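SIRV1 hypothetical protein ORF119 (Sulfolobus islandicus rudivirus 1 variant xx, PDB 2X3G) is probably a Rep-type HUH endonuclease, working as a dimer, that nicks the linear viral DNA to start genome replication. Local coordinates at residues K36-Y40 / R79-M84; Y65-V69 / V105-K111. All blocks are in the same frame, centred on the assembly; numbering follows the deposited sequence.

Contact 1 of 2, residues K36-Y40 / R79-M84; sequences KFRSY and RVHKHM
The only R79 side-chain atom to meet Y40 is CB, 3.4 Å from Y40 OH, before the chain bends away; the backbone O of R79 also lies over the Y40 ring. One residue on, V80 splits its two methyls between the partners: CG1 lies 4.1 Å from F37 CE1, and CG2 faces Y40 OH. The broadest overlap comes at H83, where helix 77-82 has just ended. Its imidazole lies almost flat against the Y40 ring in an offset stack, planes 12° apart and centroids 4.2 Å apart, and Y40 CB sits over the centre of the same imidazole face. H83 ND1 donates to R79 O (2.8 Å) from above the carbonyl plane, while the backbone N of H83 reaches that oxygen from the other face; both hold R79 O, and the ND1 bond sets the imidazole's rotation. M84, a selenomethionine, bends at chi2 (-67°) and again at chi3, bringing CE to 3.3 Å from F37 CD1, with SE in an oblique Met-aromatic contact. F37 and M84 both continue inward onto I67 of the sheet. No hydrogen bond joins 36-40 to 79-84, which implies that stacking and apolar packing hold the two together, with the polar bond spent on orienting H83.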
ATOM      1  N   LYS A  36     -15.555   1.632 -15.121  1.00 28.25           N
ATOM      2  CA  LYS A  36     -16.485   0.941 -16.006  1.00 27.97           C
ATOM      3  C   LYS A  36     -16.953  -0.388 -15.426  1.00 25.29           C
ATOM      4  O   LYS A  36     -18.107  -0.785 -15.621  1.00 24.74           O
ATOM      5  CB  LYS A  36     -15.870   0.716 -17.386  1.00 29.36           C
ATOM      6  CG  LYS A  36     -15.897   1.949 -18.273  1.00 32.04           C
ATOM      7  CD  LYS A  36     -15.647   1.594 -19.720  1.00 34.05           C
ATOM      8  CE  LYS A  36     -16.299   2.609 -20.649  1.00 37.79           C
ATOM      9  NZ  LYS A  36     -15.657   2.649 -21.983  1.00 39.75           N
ATOM     10  N   PHE A  37     -16.062  -1.080 -14.720  1.00 23.81           N
ATOM     11  CA  PHE A  37     -16.454  -2.275 -13.986  1.00 21.63           C
ATOM     12  C   PHE A  37     -17.484  -1.913 -12.915  1.00 20.68           C
ATOM     13  O   PHE A  37     -18.481  -2.599 -12.750  1.00 19.81           O
ATOM     14  CB  PHE A  37     -15.239  -2.969 -13.353  1.00 21.53           C
ATOM     15  CG  PHE A  37     -15.579  -4.243 -12.651  1.00 19.80           C
ATOM     16  CD1 PHE A  37     -15.691  -5.434 -13.354  1.00 21.95           C
ATOM     17  CD2 PHE A  37     -15.796  -4.262 -11.285  1.00 20.30           C
ATOM     18  CE1 PHE A  37     -16.028  -6.608 -12.698  1.00 21.08           C
ATOM     19  CE2 PHE A  37     -16.145  -5.424 -10.652  1.00 18.52           C
ATOM     20  CZ  PHE A  37     -16.256  -6.585 -11.345  1.00 19.58           C
ATOM     21  N   ARG A  38     -17.238  -0.846 -12.171  1.00 20.28           N
ATOM     22  CA  ARG A  38     -18.163  -0.459 -11.108  1.00 20.05           C
ATOM     23  C   ARG A  38     -19.527  -0.116 -11.676  1.00 20.86           C
ATOM     24  O   ARG A  38     -20.563  -0.433 -11.059  1.00 21.33           O
ATOM     25  CB  ARG A  38     -17.629   0.738 -10.311  1.00 20.59           C
ATOM     26  CG  ARG A  38     -16.766   0.333  -9.129  1.00 19.77           C
ATOM     27  CD  ARG A  38     -16.431   1.535  -8.237  1.00 21.11           C
ATOM     28  NE  ARG A  38     -15.848   1.040  -6.980  1.00 20.78           N
ATOM     29  CZ  ARG A  38     -14.562   0.771  -6.809  1.00 22.88           C
ATOM     30  NH1 ARG A  38     -13.691   0.955  -7.798  1.00 25.08           N
ATOM     31  NH2 ARG A  38     -14.149   0.286  -5.643  1.00 21.72           N
ATOM     32  N   SER A  39     -19.513   0.531 -12.836  1.00 21.97           N
ATOM     33  CA  SER A  39     -20.743   0.926 -13.538  1.00 23.37           C
ATOM     34  C   SER A  39     -21.553  -0.291 -14.038  1.00 22.49           C
ATOM     35  O   SER A  39     -22.773  -0.327 -13.910  1.00 21.53           O
ATOM     36  CB  SER A  39     -20.416   1.885 -14.667  1.00 25.34           C
ATOM     37  OG  SER A  39     -19.945   3.141 -14.155  1.00 25.74           O
ATOM     38  N   TYR A  40     -20.860  -1.274 -14.591  1.00 22.53           N
ATOM     39  CA  TYR A  40     -21.460  -2.567 -14.903  1.00 22.82           C
ATOM     40  C   TYR A  40     -22.108  -3.216 -13.661  1.00 20.95           C
ATOM     41  O   TYR A  40     -23.243  -3.660 -13.704  1.00 20.70           O
ATOM     42  CB  TYR A  40     -20.415  -3.480 -15.571  1.00 23.94           C
ATOM     43  CG  TYR A  40     -20.553  -4.937 -15.264  1.00 24.89           C
ATOM     44  CD1 TYR A  40     -19.604  -5.583 -14.472  1.00 26.03           C
ATOM     45  CD2 TYR A  40     -21.622  -5.677 -15.752  1.00 28.05           C
ATOM     46  CE1 TYR A  40     -19.714  -6.926 -14.171  1.00 26.51           C
ATOM     47  CE2 TYR A  40     -21.753  -7.030 -15.435  1.00 27.02           C
ATOM     48  CZ  TYR A  40     -20.790  -7.641 -14.630  1.00 25.36           C
ATOM     49  OH  TYR A  40     -20.864  -8.985 -14.306  1.00 26.14           O
ATOM     50  N   ARG A  79     -19.370 -11.752 -17.977  1.00 26.82           N
ATOM     51  CA  ARG A  79     -19.359 -10.285 -18.040  1.00 26.74           C
ATOM     52  C   ARG A  79     -18.250  -9.661 -17.195  1.00 25.26           C
ATOM     53  O   ARG A  79     -17.756  -8.578 -17.524  1.00 26.12           O
ATOM     54  CB  ARG A  79     -20.726  -9.730 -17.637  1.00 27.47           C
ATOM     55  CG  ARG A  79     -21.860 -10.173 -18.562  1.00 29.84           C
ATOM     56  CD  ARG A  79     -21.645  -9.736 -20.009  1.00 36.04           C
ATOM     57  NE  ARG A  79     -22.615 -10.381 -20.900  1.00 38.44           N
ATOM     58  CZ  ARG A  79     -23.506  -9.763 -21.686  1.00 42.59           C
ATOM     59  NH1 ARG A  79     -23.592  -8.431 -21.751  1.00 44.13           N
ATOM     60  NH2 ARG A  79     -24.321 -10.497 -22.436  1.00 43.82           N
ATOM     61  N   VAL A  80     -17.853 -10.335 -16.118  1.00 23.06           N
ATOM     62  CA  VAL A  80     -16.700  -9.909 -15.354  1.00 21.55           C
ATOM     63  C   VAL A  80     -15.496  -9.851 -16.290  1.00 22.22           C
ATOM     64  O   VAL A  80     -14.748  -8.880 -16.282  1.00 22.35           O
ATOM     65  CB  VAL A  80     -16.375 -10.852 -14.139  1.00 20.32           C
ATOM     66  CG1 VAL A  80     -15.022 -10.480 -13.533  1.00 20.12           C
ATOM     67  CG2 VAL A  80     -17.462 -10.786 -13.067  1.00 20.58           C
ATOM     68  N   HIS A  81     -15.316 -10.890 -17.108  1.00 22.31           N
ATOM     69  CA  HIS A  81     -14.206 -10.929 -18.049  1.00 23.23           C
ATOM     70  C   HIS A  81     -14.321  -9.870 -19.135  1.00 24.40           C
ATOM     71  O   HIS A  81     -13.316  -9.296 -19.543  1.00 25.65           O
ATOM     72  CB  HIS A  81     -14.081 -12.307 -18.705  1.00 23.74           C
ATOM     73  CG  HIS A  81     -13.584 -13.371 -17.783  1.00 22.41           C
ATOM     74  ND1 HIS A  81     -12.428 -14.082 -18.022  1.00 22.25           N
ATOM     75  CD2 HIS A  81     -14.100 -13.861 -16.634  1.00 19.63           C
ATOM     76  CE1 HIS A  81     -12.250 -14.958 -17.049  1.00 21.68           C
ATOM     77  NE2 HIS A  81     -13.248 -14.837 -16.190  1.00 19.21           N
ATOM     78  N   LYS A  82     -15.537  -9.639 -19.626  1.00 25.02           N
ATOM     79  CA  LYS A  82     -15.766  -8.622 -20.665  1.00 27.21           C
ATOM     80  C   LYS A  82     -15.413  -7.215 -20.159  1.00 26.81           C
ATOM     81  O   LYS A  82     -14.968  -6.355 -20.943  1.00 27.51           O
ATOM     82  CB  LYS A  82     -17.207  -8.689 -21.197  1.00 27.61           C
ATOM     83  CG  LYS A  82     -17.647  -7.464 -21.968  1.00 30.25           C
ATOM     84  CD  LYS A  82     -18.794  -7.751 -22.920  1.00 32.21           C
ATOM     85  CE  LYS A  82     -19.180  -6.482 -23.683  1.00 34.66           C
ATOM     86  NZ  LYS A  82     -20.061  -6.782 -24.836  1.00 37.97           N
ATOM     87  N   HIS A  83     -15.587  -6.995 -18.857  1.00 25.01           N
ATOM     88  CA  HIS A  83     -15.278  -5.700 -18.252  1.00 25.90           C
ATOM     89  C   HIS A  83     -13.916  -5.650 -17.577  1.00 25.95           C
ATOM     90  O   HIS A  83     -13.660  -4.783 -16.733  1.00 26.10           O
ATOM     91  CB  HIS A  83     -16.384  -5.320 -17.269  1.00 24.73           C
ATOM     92  CG  HIS A  83     -17.690  -5.055 -17.939  1.00 26.32           C
ATOM     93  ND1 HIS A  83     -18.705  -5.985 -17.983  1.00 26.24           N
ATOM     94  CD2 HIS A  83     -18.133  -3.978 -18.624  1.00 29.62           C
ATOM     95  CE1 HIS A  83     -19.728  -5.480 -18.649  1.00 28.82           C
ATOM     96  NE2 HIS A  83     -19.402  -4.268 -19.058  1.00 30.67           N
HETATM   97  N   MSE A  84     -13.034  -6.568 -17.955  1.00 26.90           N
HETATM   98  CA  MSE A  84     -11.670  -6.582 -17.448  1.00 27.36           C
HETATM   99  C   MSE A  84     -10.726  -6.631 -18.634  1.00 28.88           C
HETATM  100  O   MSE A  84     -11.146  -6.986 -19.746  1.00 29.68           O
HETATM  101  CB  MSE A  84     -11.452  -7.766 -16.488  1.00 27.41           C
HETATM  102  CG  MSE A  84     -11.953  -7.536 -15.072  1.00 28.20           C
HETATM  103 SE   MSE A  84     -10.919  -6.156 -14.117  1.00 38.20          SE
HETATM  104  CE  MSE A  84     -12.375  -5.079 -13.369  1.00 30.11           C
TER

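Contact 2 of 2, residues Y65-V69 / V105-K111; sequences YHILV and VYKYMLK
H66 and M109, a selenomethionine, lie side by side where strand 64-71 is covered by helix 99-109. H64, Y65 and H66 form a histidine-hydrophobic-histidine sequence on a central strand of the antiparallel sheet, consistent with the HUH motif of Rep endonucleases, in which a tyrosine from a helix faces the histidine pair. Y108 on helix 99-109 is placed as expected for that tyrosine, probably the nucleophile. Segment 105-109 runs roughly antiparallel to 65-69, their axes 149° apart.

The H66 side chain begins with CB against M109 CG (3.7 Å), the two side chains running head to tail. CG of H66 still borders the same M109 carbon, while ND1 is hydrogen-bonded to T20 OG1 on strand 15-22, which fixes the imidazole's rotation. CE1 then meets Y108 CE2 at 3.7 Å: the edge of the tyrosine points at the imidazole face, the planes turned 65° apart. Y108 gets there with its CG trans to the backbone N (chi1 -175°). At the tip, NE2 of H66 has a water in the plane of its ring, 3.2 Å away, with K111 NZ nearby but not bonded to it directly.

Farther along the strand, L68 packs its CG on M109 SE (3.7 Å) and its CD2 on V105 CG1 (4.0 Å), forming an apolar floor beside the polar cluster. In the cluster, K111 bends at its last torsion, placing NZ over the centre of the Y108 ring, where it also forms a salt bridge with E55. The same NZ donates to the backbone O of Y108 at 2.8 Å. The water bonded to H66 NE2 is also held by Y108 OH at 3.1 Å and accepts a hydrogen bond from K111 NZ at 2.8 Å.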
ATOM      1  N   TYR A  65      -5.038  -6.857  -9.583  1.00 23.17           N
ATOM      2  CA  TYR A  65      -6.214  -6.243  -8.961  1.00 22.53           C
ATOM      3  C   TYR A  65      -6.914  -7.252  -8.063  1.00 20.37           C
ATOM      4  O   TYR A  65      -6.995  -8.419  -8.399  1.00 18.27           O
ATOM      5  CB  TYR A  65      -7.252  -5.808 -10.002  1.00 22.95           C
ATOM      6  CG  TYR A  65      -6.801  -4.932 -11.154  1.00 25.28           C
ATOM      7  CD1 TYR A  65      -7.410  -5.060 -12.403  1.00 26.14           C
ATOM      8  CD2 TYR A  65      -5.816  -3.966 -11.003  1.00 26.32           C
ATOM      9  CE1 TYR A  65      -7.050  -4.270 -13.471  1.00 26.96           C
ATOM     10  CE2 TYR A  65      -5.446  -3.164 -12.057  1.00 27.77           C
ATOM     11  CZ  TYR A  65      -6.069  -3.322 -13.298  1.00 29.09           C
ATOM     12  OH  TYR A  65      -5.725  -2.539 -14.360  1.00 30.98           O
ATOM     13  N   HIS A  66      -7.437  -6.796  -6.939  1.00 19.29           N
ATOM     14  CA  HIS A  66      -8.332  -7.609  -6.111  1.00 18.95           C
ATOM     15  C   HIS A  66      -9.604  -6.815  -5.927  1.00 18.39           C
ATOM     16  O   HIS A  66      -9.550  -5.620  -5.673  1.00 18.91           O
ATOM     17  CB  HIS A  66      -7.734  -7.938  -4.739  1.00 19.16           C
ATOM     18  CG  HIS A  66      -6.461  -8.711  -4.792  1.00 22.43           C
ATOM     19  ND1 HIS A  66      -6.396 -10.022  -5.215  1.00 24.32           N
ATOM     20  CD2 HIS A  66      -5.198  -8.356  -4.466  1.00 24.36           C
ATOM     21  CE1 HIS A  66      -5.146 -10.438  -5.150  1.00 25.95           C
ATOM     22  NE2 HIS A  66      -4.399  -9.445  -4.706  1.00 26.93           N
ATOM     23  N   ILE A  67     -10.742  -7.486  -6.050  1.00 17.95           N
ATOM     24  CA  ILE A  67     -12.022  -6.832  -5.999  1.00 18.15           C
ATOM     25  C   ILE A  67     -12.984  -7.655  -5.157  1.00 17.70           C
ATOM     26  O   ILE A  67     -13.103  -8.853  -5.372  1.00 17.54           O
ATOM     27  CB  ILE A  67     -12.595  -6.656  -7.421  1.00 17.85           C
ATOM     28  CG1 ILE A  67     -11.639  -5.855  -8.308  1.00 19.37           C
ATOM     29  CG2 ILE A  67     -13.929  -5.933  -7.396  1.00 18.64           C
ATOM     30  CD1 ILE A  67     -12.240  -5.510  -9.666  1.00 20.74           C
ATOM     31  N   LEU A  68     -13.649  -7.012  -4.192  1.00 17.56           N
ATOM     32  CA  LEU A  68     -14.842  -7.588  -3.563  1.00 16.33           C
ATOM     33  C   LEU A  68     -16.087  -6.931  -4.110  1.00 15.81           C
ATOM     34  O   LEU A  68     -16.192  -5.705  -4.160  1.00 16.34           O
ATOM     35  CB  LEU A  68     -14.855  -7.394  -2.055  1.00 16.56           C
ATOM     36  CG  LEU A  68     -13.947  -8.261  -1.237  1.00 16.89           C
ATOM     37  CD1 LEU A  68     -14.084  -7.811   0.221  1.00 15.34           C
ATOM     38  CD2 LEU A  68     -14.295  -9.725  -1.398  1.00 14.78           C
ATOM     39  N   VAL A  69     -17.019  -7.762  -4.537  1.00 14.78           N
ATOM     40  CA  VAL A  69     -18.317  -7.301  -5.029  1.00 14.17           C
ATOM     41  C   VAL A  69     -19.360  -7.862  -4.051  1.00 13.85           C
ATOM     42  O   VAL A  69     -19.445  -9.065  -3.846  1.00 13.09           O
ATOM     43  CB  VAL A  69     -18.578  -7.781  -6.468  1.00 14.71           C
ATOM     44  CG1 VAL A  69     -20.027  -7.470  -6.902  1.00 14.04           C
ATOM     45  CG2 VAL A  69     -17.572  -7.146  -7.456  1.00 15.47           C
ATOM     46  N   VAL A 105      -9.614 -12.748   3.677  1.00 19.10           N
ATOM     47  CA  VAL A 105      -9.652 -12.180   2.327  1.00 19.14           C
ATOM     48  C   VAL A 105      -9.235 -10.707   2.381  1.00 18.97           C
ATOM     49  O   VAL A 105      -8.364 -10.285   1.646  1.00 19.81           O
ATOM     50  CB  VAL A 105     -11.038 -12.339   1.638  1.00 18.41           C
ATOM     51  CG1 VAL A 105     -11.153 -11.448   0.446  1.00 19.98           C
ATOM     52  CG2 VAL A 105     -11.297 -13.788   1.225  1.00 19.66           C
ATOM     53  N   TYR A 106      -9.845  -9.944   3.269  1.00 19.25           N
ATOM     54  CA  TYR A 106      -9.464  -8.537   3.459  1.00 20.00           C
ATOM     55  C   TYR A 106      -7.970  -8.361   3.731  1.00 21.58           C
ATOM     56  O   TYR A 106      -7.305  -7.490   3.151  1.00 21.29           O
ATOM     57  CB  TYR A 106     -10.259  -7.948   4.611  1.00 20.46           C
ATOM     58  CG  TYR A 106      -9.959  -6.488   4.844  1.00 21.37           C
ATOM     59  CD1 TYR A 106     -10.620  -5.499   4.110  1.00 22.17           C
ATOM     60  CD2 TYR A 106      -9.017  -6.090   5.782  1.00 23.79           C
ATOM     61  CE1 TYR A 106     -10.351  -4.166   4.314  1.00 21.75           C
ATOM     62  CE2 TYR A 106      -8.745  -4.738   5.988  1.00 24.59           C
ATOM     63  CZ  TYR A 106      -9.433  -3.791   5.237  1.00 24.00           C
ATOM     64  OH  TYR A 106      -9.189  -2.458   5.406  1.00 25.82           O
ATOM     65  N   LYS A 107      -7.451  -9.174   4.646  1.00 22.73           N
ATOM     66  CA  LYS A 107      -6.045  -9.129   5.016  1.00 24.16           C
ATOM     67  C   LYS A 107      -5.176  -9.392   3.789  1.00 24.20           C
ATOM     68  O   LYS A 107      -4.171  -8.708   3.560  1.00 23.93           O
ATOM     69  CB  LYS A 107      -5.780 -10.146   6.136  1.00 25.87           C
ATOM     70  CG  LYS A 107      -4.358 -10.255   6.612  1.00 28.27           C
ATOM     71  CD  LYS A 107      -4.261 -10.709   8.107  1.00 30.67           C
ATOM     72  CE  LYS A 107      -3.146 -11.718   8.339  1.00 34.11           C
ATOM     73  NZ  LYS A 107      -2.896 -12.043   9.821  1.00 37.33           N
ATOM     74  N   TYR A 108      -5.590 -10.348   2.969  1.00 23.11           N
ATOM     75  CA  TYR A 108      -4.844 -10.698   1.772  1.00 24.46           C
ATOM     76  C   TYR A 108      -4.845  -9.561   0.756  1.00 23.63           C
ATOM     77  O   TYR A 108      -3.830  -9.274   0.128  1.00 23.66           O
ATOM     78  CB  TYR A 108      -5.455 -11.937   1.130  1.00 25.07           C
ATOM     79  CG  TYR A 108      -4.678 -12.452  -0.051  1.00 26.73           C
ATOM     80  CD1 TYR A 108      -3.467 -13.091   0.139  1.00 29.34           C
ATOM     81  CD2 TYR A 108      -5.158 -12.311  -1.354  1.00 27.17           C
ATOM     82  CE1 TYR A 108      -2.742 -13.574  -0.917  1.00 29.89           C
ATOM     83  CE2 TYR A 108      -4.426 -12.797  -2.431  1.00 28.13           C
ATOM     84  CZ  TYR A 108      -3.224 -13.432  -2.196  1.00 29.38           C
ATOM     85  OH  TYR A 108      -2.462 -13.940  -3.216  1.00 31.67           O
HETATM   86  N   MSE A 109      -6.001  -8.925   0.603  1.00 23.39           N
HETATM   87  CA  MSE A 109      -6.145  -7.791  -0.298  1.00 24.54           C
HETATM   88  C   MSE A 109      -5.325  -6.588   0.113  1.00 23.88           C
HETATM   89  O   MSE A 109      -4.837  -5.879  -0.759  1.00 24.84           O
HETATM   90  CB  MSE A 109      -7.607  -7.370  -0.415  1.00 23.28           C
HETATM   91  CG  MSE A 109      -8.417  -8.380  -1.137  1.00 25.70           C
HETATM   92 SE   MSE A 109     -10.299  -7.936  -1.114  1.00 31.95          SE
HETATM   93  CE  MSE A 109     -10.347  -6.285  -2.202  1.00 26.95           C
ATOM     94  N   LEU A 110      -5.149  -6.369   1.416  1.00 23.14           N
ATOM     95  CA  LEU A 110      -4.413  -5.188   1.893  1.00 24.34           C
ATOM     96  C   LEU A 110      -2.941  -5.455   2.218  1.00 24.89           C
ATOM     97  O   LEU A 110      -2.252  -4.576   2.742  1.00 25.53           O
ATOM     98  CB  LEU A 110      -5.098  -4.587   3.119  1.00 24.10           C
ATOM     99  CG  LEU A 110      -6.204  -3.579   2.793  1.00 24.63           C
ATOM    100  CD1 LEU A 110      -6.927  -3.260   4.041  1.00 27.67           C
ATOM    101  CD2 LEU A 110      -5.648  -2.304   2.199  1.00 22.87           C
ATOM    102  N   LYS A 111      -2.440  -6.640   1.876  1.00 24.46           N
ATOM    103  CA  LYS A 111      -1.106  -7.036   2.331  1.00 26.34           C
ATOM    104  C   LYS A 111       0.015  -6.141   1.782  1.00 26.71           C
ATOM    105  O   LYS A 111       1.043  -5.974   2.435  1.00 28.37           O
ATOM    106  CB  LYS A 111      -0.837  -8.516   2.011  1.00 26.16           C
ATOM    107  CG  LYS A 111      -0.532  -8.810   0.562  1.00 27.61           C
ATOM    108  CD  LYS A 111      -0.671 -10.315   0.268  1.00 27.77           C
ATOM    109  CE  LYS A 111      -0.802 -10.591  -1.211  1.00 27.44           C
ATOM    110  NZ  LYS A 111      -2.023  -9.977  -1.870  1.00 24.45           N
TER
HETATM  111  O   HOH W   1      -1.718 -11.183  -4.428  1.00 39.13           O

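Overall arrangement
Contacts 1 and 2 lie about 18 Å apart, centre to centre, and use the two faces of one antiparallel four-stranded sheet. Helices 30-44 and 77-82 cover one face and helix 99-109, beside helix 2-10, the other. Strand 64-71 bridges them: I67 and V69 touch F37, and I67 also touches M84, whereas H66 and L68 point to the opposite helix. Along the chain the segments alternate, 36-40, 65-69, 79-84, 105-111, so the two contacts interlock. The strand carrying the putative HUH histidines is thus packed between helical layers, the polar cluster of contact 2 on one side and the mostly apolar backing continuous with contact 1 on the other.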